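Local coordinates for protein PspGI restriction endonuclease (Pyrococcus sp. GI-H, PDB 3BM3) that binds its substrate DNA as a dimer, with base flipping, and probably cleaves it site-specifically as a type II restriction endonuclease, at residues Lys87-Gln90 with Ser91-Gln94; Phe64-Tyr67 with Lys68-Glu71; Ile17-Thr20 with Asn21-Ile24; Val212-Asp216 with Gly217-Ser221; Val171-Ala174 with Gln175-Asn179. The protein carries 2 engineered substitutions. One frame throughout, in Å; residues are numbered along the deposited sequence.

Contact 1: residues Lys87-Gln90 with Ser91-Gln94. With nucleotides of chain B.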
# COMPACT_ATOMS: atom_id res chain seq x y z
N LYS C 87 0.89 -12.56 -19.65
CA LYS C 87 0.69 -13.23 -18.36
C LYS C 87 2.03 -13.57 -17.71
O LYS C 87 2.20 -13.39 -16.52
CB LYS C 87 -0.20 -14.46 -18.50
CG LYS C 87 -1.68 -14.06 -18.72
CD LYS C 87 -2.26 -13.00 -17.72
CE LYS C 87 -2.76 -13.58 -16.37
NZ LYS C 87 -3.52 -12.60 -15.53
N LEU C 88 2.98 -13.98 -18.52
CA LEU C 88 4.31 -14.30 -18.04
C LEU C 88 4.95 -13.08 -17.38
O LEU C 88 5.47 -13.14 -16.25
CB LEU C 88 5.15 -14.75 -19.24
CG LEU C 88 6.55 -15.20 -18.90
CD1 LEU C 88 6.57 -16.42 -17.95
CD2 LEU C 88 7.26 -15.57 -20.20
N GLU C 89 4.93 -11.98 -18.09
CA GLU C 89 5.56 -10.77 -17.59
C GLU C 89 4.81 -10.21 -16.38
O GLU C 89 5.43 -9.66 -15.47
CB GLU C 89 5.70 -9.73 -18.69
CG GLU C 89 6.62 -10.19 -19.82
CD GLU C 89 8.04 -10.50 -19.43
OE1 GLU C 89 8.52 -10.17 -18.32
OE2 GLU C 89 8.74 -11.05 -20.29
N GLN C 90 3.49 -10.42 -16.34
CA GLN C 90 2.75 -9.94 -15.18
C GLN C 90 3.19 -10.78 -13.99
O GLN C 90 3.44 -10.26 -12.90
CB GLN C 90 1.25 -10.11 -15.40
CG GLN C 90 0.48 -9.70 -14.18
CD GLN C 90 -0.96 -10.04 -14.27
OE1 GLN C 90 -1.28 -11.18 -14.58
NE2 GLN C 90 -1.82 -9.07 -14.04
N SER C 91 3.25 -12.09 -14.21
CA SER C 91 3.67 -13.02 -13.16
C SER C 91 5.05 -12.69 -12.63
O SER C 91 5.27 -12.68 -11.42
CB SER C 91 3.58 -14.48 -13.61
OG SER C 91 2.22 -14.90 -13.77
N PHE C 92 5.97 -12.36 -13.53
CA PHE C 92 7.29 -11.99 -13.10
C PHE C 92 7.27 -10.68 -12.31
O PHE C 92 7.95 -10.61 -11.31
CB PHE C 92 8.20 -11.82 -14.28
CG PHE C 92 8.60 -13.10 -14.96
CD1 PHE C 92 8.72 -14.32 -14.30
CD2 PHE C 92 8.90 -13.06 -16.31
CE1 PHE C 92 9.18 -15.46 -14.96
CE2 PHE C 92 9.31 -14.20 -16.95
CZ PHE C 92 9.47 -15.39 -16.29
N GLN C 93 6.52 -9.67 -12.76
CA GLN C 93 6.44 -8.41 -12.02
C GLN C 93 5.92 -8.69 -10.62
O GLN C 93 6.43 -8.17 -9.65
CB GLN C 93 5.58 -7.34 -12.74
CG GLN C 93 5.47 -6.08 -11.97
CD GLN C 93 6.82 -5.45 -11.78
OE1 GLN C 93 7.39 -4.92 -12.76
NE2 GLN C 93 7.39 -5.57 -10.56
N GLN C 94 4.87 -9.50 -10.53
CA GLN C 94 4.27 -9.83 -9.24
C GLN C 94 5.27 -10.58 -8.35
O GLN C 94 5.35 -10.33 -7.15
CB GLN C 94 2.95 -10.56 -9.45
CG GLN C 94 1.93 -9.73 -10.16
CD GLN C 94 1.33 -8.62 -9.32
OE1 GLN C 94 2.06 -7.78 -8.79
NE2 GLN C 94 0.03 -8.61 -9.21
P DG B 9 -4.54 -11.27 -10.24
OP1 DG B 9 -5.23 -11.01 -11.53
OP2 DG B 9 -5.33 -11.74 -9.07
O5' DG B 9 -3.38 -12.31 -10.50
C5' DG B 9 -2.40 -12.04 -11.50
C4' DG B 9 -1.02 -12.35 -10.99
O4' DG B 9 -0.67 -11.45 -9.91
C3' DG B 9 -0.84 -13.76 -10.43
O3' DG B 9 0.50 -14.15 -10.68
C2' DG B 9 -1.07 -13.55 -8.94
C1' DG B 9 -0.41 -12.19 -8.72
N9 DG B 9 -0.95 -11.43 -7.60
C8 DG B 9 -2.26 -11.28 -7.25
N7 DG B 9 -2.44 -10.49 -6.23
C5 DG B 9 -1.16 -10.10 -5.87
C6 DG B 9 -0.72 -9.24 -4.83
O6 DG B 9 -1.40 -8.63 -4.00
N1 DG B 9 0.66 -9.12 -4.82
C2 DG B 9 1.52 -9.75 -5.69
N2 DG B 9 2.82 -9.50 -5.53
N3 DG B 9 1.12 -10.55 -6.67
C4 DG B 9 -0.22 -10.68 -6.70
P DG B 8 -4.68 -6.34 -13.86
OP1 DG B 8 -3.64 -5.37 -14.24
OP2 DG B 8 -5.23 -7.28 -14.88
O5' DG B 8 -4.12 -7.25 -12.68
C5' DG B 8 -3.61 -6.66 -11.50
C4' DG B 8 -3.15 -7.75 -10.57
O4' DG B 8 -2.61 -7.17 -9.36
C3' DG B 8 -4.29 -8.67 -10.11
O3' DG B 8 -3.73 -9.95 -9.84
C2' DG B 8 -4.68 -8.03 -8.79
C1' DG B 8 -3.30 -7.74 -8.26
N9 DG B 8 -3.22 -6.79 -7.15
C8 DG B 8 -4.26 -6.21 -6.47
N7 DG B 8 -3.87 -5.45 -5.49
C5 DG B 8 -2.48 -5.53 -5.53
C6 DG B 8 -1.51 -4.93 -4.70
O6 DG B 8 -1.68 -4.21 -3.71
N1 DG B 8 -0.22 -5.26 -5.12
C2 DG B 8 0.09 -6.07 -6.18
N2 DG B 8 1.38 -6.26 -6.43
N3 DG B 8 -0.82 -6.65 -6.95
C4 DG B 8 -2.07 -6.34 -6.57
P DA B 10 0.98 -15.64 -10.33
OP1 DA B 10 1.65 -16.17 -11.56
OP2 DA B 10 -0.09 -16.42 -9.69
O5' DA B 10 2.15 -15.36 -9.29
C5' DA B 10 3.20 -14.48 -9.65
C4' DA B 10 4.09 -14.22 -8.47
O4' DA B 10 3.39 -13.45 -7.47
C3' DA B 10 4.57 -15.48 -7.76
O3' DA B 10 5.93 -15.29 -7.38
C2' DA B 10 3.66 -15.58 -6.54
C1' DA B 10 3.38 -14.13 -6.22
N9 DA B 10 2.06 -13.90 -5.64
C8 DA B 10 0.87 -14.44 -6.05
N7 DA B 10 -0.17 -14.02 -5.37
C5 DA B 10 0.38 -13.15 -4.44
C6 DA B 10 -0.19 -12.37 -3.43
N6 DA B 10 -1.50 -12.34 -3.20
N1 DA B 10 0.63 -11.63 -2.67
C2 DA B 10 1.95 -11.65 -2.92
N3 DA B 10 2.61 -12.34 -3.86
C4 DA B 10 1.76 -13.07 -4.59
O HOH W 1 -0.16 -13.57 -14.13

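Contact 2: residues Phe64-Tyr67 with Lys68-Glu71. With nucleotides of chain A.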
# COMPACT_ATOMS: atom_id res chain seq x y z
N PHE C 64 19.13 -9.74 -6.56
CA PHE C 64 18.26 -9.32 -7.70
C PHE C 64 18.87 -9.75 -9.04
O PHE C 64 18.20 -10.30 -9.91
CB PHE C 64 18.03 -7.83 -7.68
CG PHE C 64 17.01 -7.34 -8.67
CD1 PHE C 64 16.00 -8.17 -9.12
CD2 PHE C 64 17.01 -6.02 -9.08
CE1 PHE C 64 15.06 -7.74 -10.01
CE2 PHE C 64 16.04 -5.56 -9.97
CZ PHE C 64 15.05 -6.44 -10.43
N GLU C 65 20.16 -9.54 -9.19
CA GLU C 65 20.83 -9.98 -10.39
C GLU C 65 20.70 -11.50 -10.61
O GLU C 65 20.43 -11.95 -11.73
CB GLU C 65 22.30 -9.54 -10.36
CG GLU C 65 23.20 -10.27 -11.28
CD GLU C 65 24.63 -10.24 -10.77
OE1 GLU C 65 25.03 -9.19 -10.21
OE2 GLU C 65 25.32 -11.29 -10.89
N ILE C 66 20.86 -12.29 -9.56
CA ILE C 66 20.70 -13.72 -9.66
C ILE C 66 19.26 -14.06 -10.03
O ILE C 66 19.02 -14.86 -10.96
CB ILE C 66 21.11 -14.43 -8.35
CG1 ILE C 66 22.63 -14.31 -8.22
CG2 ILE C 66 20.73 -15.88 -8.35
CD1 ILE C 66 23.14 -14.64 -6.83
N TYR C 67 18.33 -13.45 -9.31
CA TYR C 67 16.92 -13.62 -9.63
C TYR C 67 16.71 -13.36 -11.14
O TYR C 67 16.06 -14.12 -11.83
CB TYR C 67 16.07 -12.64 -8.82
CG TYR C 67 14.69 -12.62 -9.38
CD1 TYR C 67 13.79 -13.61 -9.03
CD2 TYR C 67 14.34 -11.68 -10.34
CE1 TYR C 67 12.54 -13.63 -9.62
CE2 TYR C 67 13.13 -11.68 -10.92
CZ TYR C 67 12.23 -12.66 -10.57
OH TYR C 67 11.03 -12.68 -11.19
N LYS C 68 17.23 -12.26 -11.63
CA LYS C 68 16.95 -11.92 -13.04
C LYS C 68 17.52 -12.93 -14.01
O LYS C 68 16.94 -13.18 -15.06
CB LYS C 68 17.44 -10.53 -13.37
CG LYS C 68 16.59 -9.48 -12.72
CD LYS C 68 16.89 -8.09 -13.23
CE LYS C 68 18.24 -7.60 -12.76
NZ LYS C 68 18.41 -6.15 -13.02
N GLU C 69 18.66 -13.51 -13.67
CA GLU C 69 19.23 -14.56 -14.49
C GLU C 69 18.31 -15.76 -14.52
O GLU C 69 18.10 -16.36 -15.57
CB GLU C 69 20.60 -14.99 -13.95
CG GLU C 69 21.67 -13.91 -14.06
CD GLU C 69 23.01 -14.35 -13.45
OE1 GLU C 69 23.56 -15.37 -13.93
OE2 GLU C 69 23.52 -13.68 -12.51
N TYR C 70 17.77 -16.11 -13.37
CA TYR C 70 16.80 -17.21 -13.31
C TYR C 70 15.53 -16.85 -14.05
O TYR C 70 14.98 -17.66 -14.79
CB TYR C 70 16.47 -17.57 -11.88
CG TYR C 70 17.58 -18.28 -11.15
CD1 TYR C 70 18.45 -19.16 -11.80
CD2 TYR C 70 17.76 -18.10 -9.78
CE1 TYR C 70 19.45 -19.81 -11.11
CE2 TYR C 70 18.76 -18.75 -9.10
CZ TYR C 70 19.59 -19.62 -9.75
OH TYR C 70 20.60 -20.30 -9.10
N GLU C 71 15.07 -15.62 -13.86
CA GLU C 71 13.85 -15.15 -14.54
C GLU C 71 14.03 -15.28 -16.05
O GLU C 71 13.12 -15.68 -16.76
CB GLU C 71 13.63 -13.70 -14.20
CG GLU C 71 12.32 -13.15 -14.69
CD GLU C 71 12.18 -11.68 -14.42
OE1 GLU C 71 12.84 -10.89 -15.12
OE2 GLU C 71 11.42 -11.31 -13.52
P DA A 6 9.85 -2.37 -4.76
OP1 DA A 6 10.35 -1.74 -3.51
OP2 DA A 6 10.20 -1.77 -6.07
O5' DA A 6 10.31 -3.89 -4.71
C5' DA A 6 10.21 -4.71 -5.86
C4' DA A 6 11.49 -4.61 -6.65
O4' DA A 6 12.56 -5.32 -5.98
C3' DA A 6 11.40 -5.20 -8.06
O3' DA A 6 11.90 -4.23 -8.97
C2' DA A 6 12.32 -6.41 -8.00
C1' DA A 6 13.33 -5.97 -6.98
N9 DA A 6 14.10 -7.04 -6.33
C8 DA A 6 15.17 -6.86 -5.50
N7 DA A 6 15.69 -7.98 -5.07
C5 DA A 6 14.91 -8.96 -5.66
C6 DA A 6 14.97 -10.36 -5.60
N6 DA A 6 15.87 -11.04 -4.89
N1 DA A 6 14.05 -11.06 -6.31
C2 DA A 6 13.15 -10.37 -7.03
N3 DA A 6 13.00 -9.06 -7.16
C4 DA A 6 13.92 -8.40 -6.44

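Contact 3: residues Ile17-Thr20 with Asn21-Ile24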
# COMPACT_ATOMS: atom_id res chain seq x y z
N ILE C 17 11.49 -20.65 -10.43
CA ILE C 17 12.53 -19.78 -9.96
C ILE C 17 12.82 -20.11 -8.50
O ILE C 17 11.92 -20.08 -7.67
CB ILE C 17 12.18 -18.27 -10.06
CG1 ILE C 17 11.84 -17.88 -11.52
CG2 ILE C 17 13.34 -17.47 -9.51
CD1 ILE C 17 11.38 -16.50 -11.69
N PRO C 18 14.08 -20.42 -8.19
CA PRO C 18 14.43 -20.75 -6.82
C PRO C 18 13.94 -19.71 -5.82
O PRO C 18 13.85 -18.52 -6.16
CB PRO C 18 15.95 -20.78 -6.87
CG PRO C 18 16.24 -21.28 -8.24
CD PRO C 18 15.23 -20.59 -9.09
N PRO C 19 13.56 -20.15 -4.62
CA PRO C 19 13.01 -19.18 -3.68
C PRO C 19 14.02 -18.14 -3.22
O PRO C 19 15.23 -18.35 -3.31
CB PRO C 19 12.56 -20.02 -2.50
CG PRO C 19 13.24 -21.32 -2.65
CD PRO C 19 13.54 -21.52 -4.08
N THR C 20 13.51 -17.01 -2.77
CA THR C 20 14.35 -15.89 -2.40
C THR C 20 15.42 -16.29 -1.38
O THR C 20 16.55 -15.86 -1.50
CB THR C 20 13.50 -14.73 -1.85
OG1 THR C 20 12.57 -14.34 -2.84
CG2 THR C 20 14.35 -13.53 -1.50
N ASN C 21 15.05 -17.10 -0.40
CA ASN C 21 16.03 -17.51 0.62
C ASN C 21 17.23 -18.18 -0.04
O ASN C 21 18.39 -17.88 0.30
CB ASN C 21 15.37 -18.40 1.69
CG ASN C 21 14.90 -19.76 1.17
OD1 ASN C 21 14.39 -19.90 0.06
ND2 ASN C 21 15.06 -20.77 2.00
N GLU C 22 16.98 -19.04 -1.02
CA GLU C 22 18.06 -19.72 -1.73
C GLU C 22 18.91 -18.76 -2.53
O GLU C 22 20.14 -18.87 -2.55
CB GLU C 22 17.50 -20.85 -2.61
CG GLU C 22 16.84 -21.93 -1.76
CD GLU C 22 16.27 -23.09 -2.54
OE1 GLU C 22 16.56 -23.23 -3.76
OE2 GLU C 22 15.53 -23.89 -1.90
N ILE C 23 18.25 -17.80 -3.18
CA ILE C 23 18.94 -16.82 -3.97
C ILE C 23 19.79 -15.93 -3.08
O ILE C 23 20.91 -15.61 -3.43
CB ILE C 23 17.96 -15.99 -4.81
CG1 ILE C 23 17.26 -16.92 -5.84
CG2 ILE C 23 18.67 -14.86 -5.48
CD1 ILE C 23 16.24 -16.21 -6.72
N ILE C 24 19.25 -15.56 -1.92
CA ILE C 24 19.99 -14.73 -0.97
C ILE C 24 21.23 -15.50 -0.50
O ILE C 24 22.35 -14.94 -0.41
CB ILE C 24 19.10 -14.31 0.21
CG1 ILE C 24 18.06 -13.26 -0.24
CG2 ILE C 24 19.94 -13.71 1.39
CD1 ILE C 24 18.62 -11.89 -0.46

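Contact 4: residues Val212-Asp216 with Gly217-Ser221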
# COMPACT_ATOMS: atom_id res chain seq x y z
N VAL C 212 12.12 6.37 12.88
CA VAL C 212 12.04 6.16 11.44
C VAL C 212 13.44 5.92 10.98
O VAL C 212 14.30 6.75 11.22
CB VAL C 212 11.44 7.38 10.77
CG1 VAL C 212 11.73 7.36 9.28
CG2 VAL C 212 9.90 7.40 11.06
N TYR C 213 13.66 4.80 10.28
CA TYR C 213 14.96 4.46 9.72
C TYR C 213 14.94 4.55 8.22
O TYR C 213 14.01 4.07 7.58
CB TYR C 213 15.39 3.06 10.12
CG TYR C 213 15.66 3.00 11.60
CD1 TYR C 213 16.94 3.18 12.09
CD2 TYR C 213 14.62 2.82 12.50
CE1 TYR C 213 17.19 3.17 13.44
CE2 TYR C 213 14.83 2.80 13.84
CZ TYR C 213 16.13 2.99 14.32
OH TYR C 213 16.35 2.96 15.68
N VAL C 214 15.95 5.16 7.66
CA VAL C 214 15.98 5.49 6.25
C VAL C 214 17.27 4.90 5.67
O VAL C 214 18.28 4.82 6.33
CB VAL C 214 15.88 7.02 6.01
CG1 VAL C 214 14.68 7.65 6.74
CG2 VAL C 214 17.13 7.74 6.41
N ILE C 215 17.21 4.42 4.43
CA ILE C 215 18.38 3.89 3.79
C ILE C 215 19.48 4.96 3.94
O ILE C 215 19.22 6.13 3.80
CB ILE C 215 18.10 3.56 2.32
CG1 ILE C 215 19.28 2.82 1.70
CG2 ILE C 215 17.63 4.79 1.51
CD1 ILE C 215 18.94 2.12 0.38
N ASP C 216 20.70 4.53 4.21
CA ASP C 216 21.73 5.48 4.62
C ASP C 216 21.90 6.61 3.65
O ASP C 216 22.08 7.75 4.08
CB ASP C 216 23.07 4.78 4.87
CG ASP C 216 23.08 3.91 6.11
OD1 ASP C 216 22.02 3.60 6.67
OD2 ASP C 216 24.20 3.52 6.50
N GLY C 217 21.83 6.29 2.36
CA GLY C 217 22.01 7.25 1.27
C GLY C 217 21.03 8.40 1.25
O GLY C 217 21.26 9.42 0.62
N ARG C 218 19.90 8.23 1.93
CA ARG C 218 18.86 9.27 1.96
C ARG C 218 18.89 10.10 3.23
O ARG C 218 18.31 11.15 3.30
CB ARG C 218 17.50 8.57 1.77
CG ARG C 218 16.29 9.46 1.83
CD ARG C 218 16.38 10.69 0.97
NE ARG C 218 15.08 11.36 0.99
CZ ARG C 218 14.89 12.66 0.85
NH1 ARG C 218 15.92 13.50 0.67
NH2 ARG C 218 13.67 13.14 0.90
N TYR C 219 19.60 9.63 4.25
CA TYR C 219 19.57 10.26 5.55
C TYR C 219 19.98 11.72 5.45
O TYR C 219 19.26 12.61 5.88
CB TYR C 219 20.46 9.52 6.54
CG TYR C 219 20.46 10.15 7.89
CD1 TYR C 219 19.43 9.92 8.79
CD2 TYR C 219 21.44 11.04 8.24
CE1 TYR C 219 19.40 10.55 10.02
CE2 TYR C 219 21.44 11.65 9.48
CZ TYR C 219 20.40 11.41 10.36
OH TYR C 219 20.42 12.04 11.58
N ASP C 220 21.15 11.97 4.90
CA ASP C 220 21.66 13.35 4.87
C ASP C 220 20.73 14.33 4.16
O ASP C 220 20.47 15.43 4.66
CB ASP C 220 23.05 13.42 4.27
CG ASP C 220 24.12 12.94 5.23
OD1 ASP C 220 23.80 12.67 6.39
OD2 ASP C 220 25.30 12.88 4.80
N SER C 221 20.24 13.96 2.99
CA SER C 221 19.40 14.87 2.21
C SER C 221 18.06 15.06 2.91
O SER C 221 17.49 16.14 2.89
CB SER C 221 19.21 14.38 0.78
OG SER C 221 18.67 13.06 0.72
O HOH W 2 23.06 10.20 3.57

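Contact 5: residues Val171-Ala174 with Gln175-Asn179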
# COMPACT_ATOMS: atom_id res chain seq x y z
N VAL C 171 1.46 3.54 10.00
CA VAL C 171 0.73 4.43 10.89
C VAL C 171 -0.54 3.69 11.31
O VAL C 171 -0.87 3.64 12.46
CB VAL C 171 0.40 5.77 10.26
CG1 VAL C 171 -0.47 6.64 11.21
CG2 VAL C 171 1.67 6.55 9.84
N GLY C 172 -1.17 3.02 10.36
CA GLY C 172 -2.38 2.24 10.61
C GLY C 172 -2.10 1.12 11.58
O GLY C 172 -2.82 0.93 12.57
N GLU C 173 -1.06 0.34 11.31
CA GLU C 173 -0.67 -0.75 12.17
C GLU C 173 -0.39 -0.25 13.60
O GLU C 173 -0.86 -0.81 14.60
CB GLU C 173 0.54 -1.47 11.59
CG GLU C 173 0.96 -2.61 12.42
CD GLU C 173 2.14 -3.35 11.88
OE1 GLU C 173 2.60 -3.03 10.77
OE2 GLU C 173 2.64 -4.23 12.60
N ALA C 174 0.37 0.82 13.67
CA ALA C 174 0.75 1.42 14.96
C ALA C 174 -0.51 1.83 15.72
O ALA C 174 -0.60 1.63 16.94
CB ALA C 174 1.69 2.62 14.73
N GLN C 175 -1.48 2.39 15.02
CA GLN C 175 -2.69 2.85 15.68
C GLN C 175 -3.45 1.66 16.25
O GLN C 175 -3.89 1.67 17.39
CB GLN C 175 -3.57 3.62 14.69
CG GLN C 175 -5.05 3.71 15.05
CD GLN C 175 -5.29 4.36 16.40
OE1 GLN C 175 -4.46 5.16 16.88
NE2 GLN C 175 -6.45 4.00 17.05
N ILE C 176 -3.58 0.61 15.44
CA ILE C 176 -4.28 -0.58 15.89
C ILE C 176 -3.61 -1.16 17.15
O ILE C 176 -4.27 -1.48 18.12
CB ILE C 176 -4.34 -1.62 14.79
CG1 ILE C 176 -5.22 -1.06 13.65
CG2 ILE C 176 -4.95 -2.94 15.29
CD1 ILE C 176 -5.00 -1.85 12.33
N LEU C 177 -2.28 -1.21 17.13
CA LEU C 177 -1.49 -1.74 18.24
C LEU C 177 -1.54 -0.83 19.46
O LEU C 177 -1.71 -1.31 20.58
CB LEU C 177 -0.07 -1.94 17.78
CG LEU C 177 0.07 -3.16 16.85
CD1 LEU C 177 1.45 -3.15 16.21
CD2 LEU C 177 -0.22 -4.47 17.60
N ARG C 178 -1.45 0.47 19.24
CA ARG C 178 -1.54 1.43 20.34
C ARG C 178 -2.90 1.43 20.98
O ARG C 178 -3.03 1.57 22.22
CB ARG C 178 -1.16 2.82 19.87
CG ARG C 178 0.29 2.91 19.68
CD ARG C 178 0.78 4.28 19.33
NE ARG C 178 2.15 4.12 18.89
CZ ARG C 178 3.21 4.01 19.70
NH1 ARG C 178 3.08 4.11 21.03
NH2 ARG C 178 4.42 3.83 19.19
N ASN C 179 -3.92 1.27 20.16
CA ASN C 179 -5.26 1.18 20.67
C ASN C 179 -5.36 0.00 21.62
O ASN C 179 -5.91 0.13 22.72
CB ASN C 179 -6.24 1.04 19.51
CG ASN C 179 -7.67 1.16 19.93
OD1 ASN C 179 -7.96 1.59 21.04
ND2 ASN C 179 -8.59 0.81 19.03

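Contact 1: residues Lys87-Gln90 with Ser91-Gln94
The Phe92 ring has the carbonyl oxygen of Leu88 over one face and a carboxylate oxygen at its edge: Glu89 OE1 lies in the ring plane, 3.5 Å from Phe92 CD2, with the carboxylate turned 67° to the ring. An aromatic C-H edge carries slight positive charge and suits such a neighbour; the other oxygen, OE2, bridges to Arg85 and Arg75. Leu88 runs beside the ring and rests CD1 3.5 Å from Phe92 CZ, both side chains facing helix 52-80.

The other side of the helix is polar and faces chain B of the DNA. Ser91 OG donates to OP1 of DA10 (2.6 Å), and a water donates to both Ser91 OG and Gln90 OE1. Gln90 OE1 also takes a bond from Lys87 NZ in its carbonyl plane. Gln94, bent at chi2 (-73°), turns its amide to the bases: OE1 accepts almost straight from DG8 N2 (2.9 Å), while NE2 donates to DG8 N3 (3.1 Å) and to DG9 O4'. An amide that both donates and accepts matches guanine's N3 and N2. With DG9 N2 bonded to Gln94 O (3.1 Å), this is direct readout of guanine minor-groove edges by a helix.

Contact 2: residues Phe64-Tyr67 with Lys68-Glu71
Aromatic contacts dominate the DNA-facing side, where Phe64 is sandwiched between a nucleotide and Lys68. On one face of its ring lies the adenine of DA6 of chain A, with N9 3.6 Å above the Phe64 plane and offset toward the rim. Over the opposite face runs the lysine chain: a bend at chi3 (-70°) carries Lys68 CE above the centre of the Phe64 ring, 4.0 Å from its centroid, in a CH-pi contact. Lys68 NZ follows at 4.3 Å from the same centroid, a cation-pi interaction 25° off the normal. Phe64 lies nearly parallel over the base, while Tyr67, on the same side, is tilted and takes only the N1/C2 edge over its face, DA6 C2 standing 3.6 Å above the Tyr67 plane. Such aromatic cover of a purine is consistent with the base flipping associated with this complex.

Among the polar contacts, Tyr67 OH donates to Glu71 OE2 (2.7 Å) from the anti side, somewhat out of the carboxylate plane, which stands 80° to the ring. Arg96 also bridges to Glu71 OE2 and Arg75 to OE1, which probably offsets the buried charge. Less favourable is the approach of two like charges, Glu65 OE2 and Glu69 OE2, at 3.4 Å; Lys62 bridges to Glu65 and probably eases it.

Apolar packing is represented by Ile66 CG2, 3.6 Å from Tyr70 CE2, the two side chains running alongside each other. They face helix 20-31, where Ile23 meets both and Glu26 binds Tyr70 OH, whereas Tyr67 and Glu71 lean on helix 85-115.

Contact 3: residues Ile17-Thr20 with Asn21-Ile24
The first turn of helix 20-31 opens here, with Pro19 as N-cap and its carbonyl oxygen taking a hydrogen bond from Ile23 N (3.1 Å) in the carbonyl plane. The next bond, Ile24 N to Thr20 O at 2.7 Å, is shorter. Proline fits the start of a helix: its ring nitrogen has no hydrogen to offer, and none is needed where no preceding turn exists to accept it.

Two polar side chains fold back over the Pro19 ring. Asn21 holds CG between its backbone N and carbonyl carbon (chi1 67°), which swings OD1 to 3.1 Å from Pro19 CB. Glu22 reaches, fully extended, obliquely across the ring, so that both carboxylate oxygens come near it, OE1 3.5 Å from Pro19 CD and OE2 3.5 Å from Pro19 CG. A negative charge at this third position of the helix probably interacts favourably with the positive end of the helix dipole.

On the inner side, Pro18, the residue before the cap, meets Ile23, the fourth residue after it, with Pro18 CB 4.2 Å from Ile23 CG1. This pairing across the cap is a hydrophobic staple. Ile23 CD1 extends further, to 3.4 Å from Pro18 O, and Ile17 CG2 touches the same methyl group.

Thr20 and Ile24, one turn apart, run side by side against helix 85-115, CG2 of the first 3.9 Å from CG1 of the second. From that helix Arg99 reaches back and hydrogen-bonds the carbonyls of both Ile17 and Pro18.

Contact 4: residues Val212-Asp216 with Gly217-Ser221
Ile215 O accepts from Arg218 N at 2.9 Å, the first of two backbone bonds that tighten the chain as it leaves the strand. The second, Tyr219 N to Asp216 O, measures 3.1 Å, and its donor stands well above the carbonyl plane, 62° out of it. Both span three residues rather than four, as in a 3-10 turn. The bond that a regular alpha-helix would form next is replaced by water: Asp216 O is 4.4 Å from Asp220 N, and a water donates to Asp216 O at 2.7 Å while accepting from Asp220 N at 2.9 Å. That carbonyl therefore has two donors. Asp216 N is hydrogen-bonded to Ser53 OG.

The side chains find partners too. Asp216 binds Ser247 through OD2, and Asp220 bridges to Arg245. Arg218 NH1 donates to Ser221 OG at 2.8 Å, nearly in the guanidinium plane, whereas NH2 reaches Glu225 and the carbonyl of Phe196. A long arginine suits this place because its aliphatic base can pack while its end is shared among several acceptors; Ile215 CG2 meets Arg218 CB at 3.8 Å.

Beneath the polar turn, Val214 points its CG2 at Tyr219, 3.8 Å from Tyr219 CB and in the plane of the ring at its edge. A beta-branched valine suits a strand, and Tyr219 brings a broad apolar base and ring that also reach Ile243 and Arg245 on strand 243-245. This strand-to-helix turn joins strand 211-214 to helix 216-227, a beta-alpha connection on the mixed sheet characteristic of PD-(D/E)XK nuclease folds.

Contact 5: residues Val171-Ala174 with Gln175-Asn179
Glu173 and Leu177, one turn apart, run side by side in the same direction, with Leu177 CD1 3.9 Å from Glu173 CG. The leucine methyl thus lies along the extended glutamate and also nears its carboxylate, which points toward the sheet. Elsewhere the side chains of one turn settle on carbonyls of the turn before. Ile176 CG1 comes within 3.3 Å of Gly172 O, and Arg178 CG within 3.2 Å of Ala174 O, before the arginine chain extends away. The backbone beneath is regular helix: Ile176 N binds Gly172 O (3.0 Å), Leu177 N binds Glu173 O (2.9 Å), and Arg178 N binds Ala174 O (2.7 Å).

These residues belong to helix 167-181, the crossover of a beta-alpha-beta unit between strands 155-160 and 186-191. One flank of the helix packs on the second of these strands, where Phe187 meets Glu173, Ala174, Leu177 and Arg178. Ala174 is small enough to let the helix approach that aromatic residue closely.

Further out, polar ends are fixed by partners elsewhere in the chain. Glu173 OE1 is held by Thr158 OG1 on the first strand, and Arg178 NH2 by the carboxylate of Asp210 and the carbonyl of Gly208.

The other flank faces the second subunit. There Val171 packs on Gly172 of the neighbouring subunit and Gln175 on Gln175 of that subunit, a glycine offering no side chain to keep the helices apart. Gln175 NE2, with Asn179 ND2, hydrogen-bonds Asn207 OD1 of the second subunit.

Overall arrangement
Contacts 1, 2 and 3 share one helical region and touch one another: Phe92, Tyr67 and Ile17 meet where helices 52-80 and 85-115 and the lead-in to helix 20-31 converge. Contacts 4 and 5 belong to the mixed sheet and its helices, well apart from these, their centres about 24 Å from each other. Chemistry follows place. Contacts 1 and 2 bind DNA directly, the first by hydrogen bonds in a largely buried setting, the second by aromatic ring faces laid against a base. Contact 3 combines a buried apolar side with an exposed helix start, and contact 4 is a partly buried turn bridged by water. Contact 5, mostly buried, meets the second subunit through several residues, as contact 1 does, whereas contact 2 touches it through Glu71.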